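Local coordinates for mandelate racemase / muconate lactonizing enzyme, C-terminal domain protein (PDB 4JHM) that belongs to the mandelate racemase / muconate lactonizing enzyme family, with an enolase-type N-terminal domain and a TIM-barrel-like C-terminal domain, at residues K284-A289 with L296-M301. Sequence-based numbering, arbitrary orientation.
Sequences KCFAIA and LEIQSM
L296 meets helix 279-291 first, lying against one face of the F286 ring and reaching on to C285. Its CB sits over the middle of that ring, 3.9 Å from the centroid and only 10° off the normal, a CH-pi contact. With CG anti to the backbone N (chi1 -165°), the leucine runs back toward the helix, crossing F286 at about a right angle. The CD1 methyl extends the contact toward the helix backbone: L296 CD1 lies 3.6 Å from F286 CD2, on the same ring face as CB, and 3.5 Å from CB of C285, nestling against the helix where these two residues join. V269 adds a further apolar neighbour to L296. E297 sends its CB away from the helix, and its carboxylate takes hydrogen bonds from the backbone N of N321 and F322. At I298 the chain comes back to the phenylalanine: methyl CG2 approaches F286 CZ obliquely at 4.2 Å, and I298 also packs on N310 and A314 of helix 304-316. F286, stacked also with H317 and touching V313, thus links its own helix to helix 304-316. Beyond it, Q299 hydrogen-bonds N249 and S300 packs on strand 323-326. No hydrogen bond links the two segments; this is a buried apolar contact between a helix and the loop that follows it, within the TIM-barrel-like C-terminal domain of an enolase-superfamily protein.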
loop_
_atom_site.group_PDB
_atom_site.type_symbol
_atom_site.label_atom_id
_atom_site.label_comp_id
_atom_site.label_asym_id
_atom_site.label_seq_id
_atom_site.Cartn_x
_atom_site.Cartn_y
_atom_site.Cartn_z
ATOM N N LYS A 284 -28.855 -7.646 -5.192
ATOM C CA LYS A 284 -27.584 -7.185 -5.732
ATOM C C LYS A 284 -26.425 -7.491 -4.784
ATOM O O LYS A 284 -25.342 -7.874 -5.225
ATOM C CB LYS A 284 -27.646 -5.689 -6.022
ATOM C CG LYS A 284 -28.604 -5.326 -7.143
ATOM C CD LYS A 284 -28.766 -3.820 -7.269
ATOM C CE LYS A 284 -29.849 -3.450 -8.263
ATOM N NZ LYS A 284 -30.205 -2.012 -8.134
ATOM N N CYS A 285 -26.657 -7.332 -3.485
ATOM C CA CYS A 285 -25.624 -7.604 -2.489
ATOM C C CYS A 285 -25.137 -9.049 -2.566
ATOM O O CYS A 285 -23.957 -9.329 -2.340
ATOM C CB CYS A 285 -26.134 -7.285 -1.085
ATOM S SG CYS A 285 -26.346 -5.515 -0.778
ATOM N N PHE A 286 -26.050 -9.958 -2.888
ATOM C CA PHE A 286 -25.692 -11.348 -3.149
ATOM C C PHE A 286 -24.701 -11.411 -4.297
ATOM O O PHE A 286 -23.623 -12.001 -4.176
ATOM C CB PHE A 286 -26.936 -12.167 -3.520
ATOM C CG PHE A 286 -27.533 -12.930 -2.370
ATOM C CD1 PHE A 286 -27.040 -14.176 -2.022
ATOM C CD2 PHE A 286 -28.588 -12.411 -1.649
ATOM C CE1 PHE A 286 -27.584 -14.886 -0.969
ATOM C CE2 PHE A 286 -29.139 -13.119 -0.600
ATOM C CZ PHE A 286 -28.639 -14.360 -0.260
ATOM N N ALA A 287 -25.081 -10.802 -5.417
ATOM C CA ALA A 287 -24.230 -10.764 -6.601
ATOM C C ALA A 287 -22.873 -10.169 -6.260
ATOM O O ALA A 287 -21.844 -10.631 -6.745
ATOM C CB ALA A 287 -24.894 -9.958 -7.707
ATOM N N ILE A 288 -22.880 -9.147 -5.412
ATOM C CA ILE A 288 -21.649 -8.464 -5.036
ATOM C C ILE A 288 -20.755 -9.372 -4.193
ATOM O O ILE A 288 -19.545 -9.451 -4.425
ATOM C CB ILE A 288 -21.953 -7.145 -4.300
ATOM C CG1 ILE A 288 -22.617 -6.167 -5.273
ATOM C CG2 ILE A 288 -20.680 -6.540 -3.725
ATOM C CD1 ILE A 288 -23.171 -4.916 -4.622
ATOM N N ALA A 289 -21.354 -10.068 -3.229
ATOM C CA ALA A 289 -20.618 -11.051 -2.435
ATOM C C ALA A 289 -20.057 -12.131 -3.339
ATOM O O ALA A 289 -18.898 -12.508 -3.221
ATOM C CB ALA A 289 -21.517 -11.673 -1.385
ATOM N N LEU A 296 -23.709 -14.380 1.599
ATOM C CA LEU A 296 -24.521 -13.355 2.217
ATOM C C LEU A 296 -25.479 -14.035 3.180
ATOM O O LEU A 296 -26.521 -14.531 2.771
ATOM C CB LEU A 296 -25.306 -12.571 1.161
ATOM C CG LEU A 296 -25.913 -11.243 1.642
ATOM C CD1 LEU A 296 -26.433 -10.416 0.478
ATOM C CD2 LEU A 296 -27.019 -11.460 2.661
ATOM N N GLU A 297 -25.123 -14.068 4.457
ATOM C CA GLU A 297 -25.975 -14.685 5.466
ATOM C C GLU A 297 -27.083 -13.718 5.855
ATOM O O GLU A 297 -26.835 -12.714 6.518
ATOM C CB GLU A 297 -25.152 -15.081 6.690
ATOM C CG GLU A 297 -24.033 -16.058 6.370
ATOM C CD GLU A 297 -24.518 -17.308 5.653
ATOM O OE1 GLU A 297 -25.633 -17.775 5.962
ATOM O OE2 GLU A 297 -23.777 -17.835 4.791
ATOM N N ILE A 298 -28.305 -14.029 5.436
ATOM C CA ILE A 298 -29.438 -13.125 5.607
ATOM C C ILE A 298 -29.815 -12.937 7.064
ATOM O O ILE A 298 -29.762 -13.863 7.871
ATOM C CB ILE A 298 -30.702 -13.622 4.861
ATOM C CG1 ILE A 298 -31.013 -15.077 5.227
ATOM C CG2 ILE A 298 -30.533 -13.477 3.356
ATOM C CD1 ILE A 298 -32.282 -15.615 4.600
ATOM N N GLN A 299 -30.197 -11.713 7.388
ATOM C CA GLN A 299 -30.818 -11.430 8.656
ATOM C C GLN A 299 -32.319 -11.533 8.442
ATOM O O GLN A 299 -32.978 -10.552 8.095
ATOM C CB GLN A 299 -30.427 -10.034 9.127
ATOM C CG GLN A 299 -31.239 -9.530 10.299
ATOM C CD GLN A 299 -30.428 -8.638 11.202
ATOM O OE1 GLN A 299 -30.759 -7.470 11.401
ATOM N NE2 GLN A 299 -29.348 -9.181 11.747
ATOM N N SER A 300 -32.852 -12.736 8.624
ATOM C CA SER A 300 -34.267 -12.987 8.373
ATOM C C SER A 300 -35.060 -13.075 9.668
ATOM O O SER A 300 -36.176 -13.566 9.673
ATOM C CB SER A 300 -34.443 -14.282 7.582
ATOM O OG SER A 300 -34.239 -15.420 8.404
HETATM N N MSE A 301 -34.481 -12.596 10.764
HETATM C CA MSE A 301 -35.179 -12.571 12.046
HETATM C C MSE A 301 -36.270 -11.539 12.008
HETATM O O MSE A 301 -36.014 -10.364 11.768
HETATM C CB MSE A 301 -34.193 -12.244 13.160
HETATM C CG MSE A 301 -34.779 -11.274 14.178
HETATM SE SE MSE A 301 -34.660 -12.075 15.968
HETATM C CE MSE A 301 -33.228 -10.938 16.714
#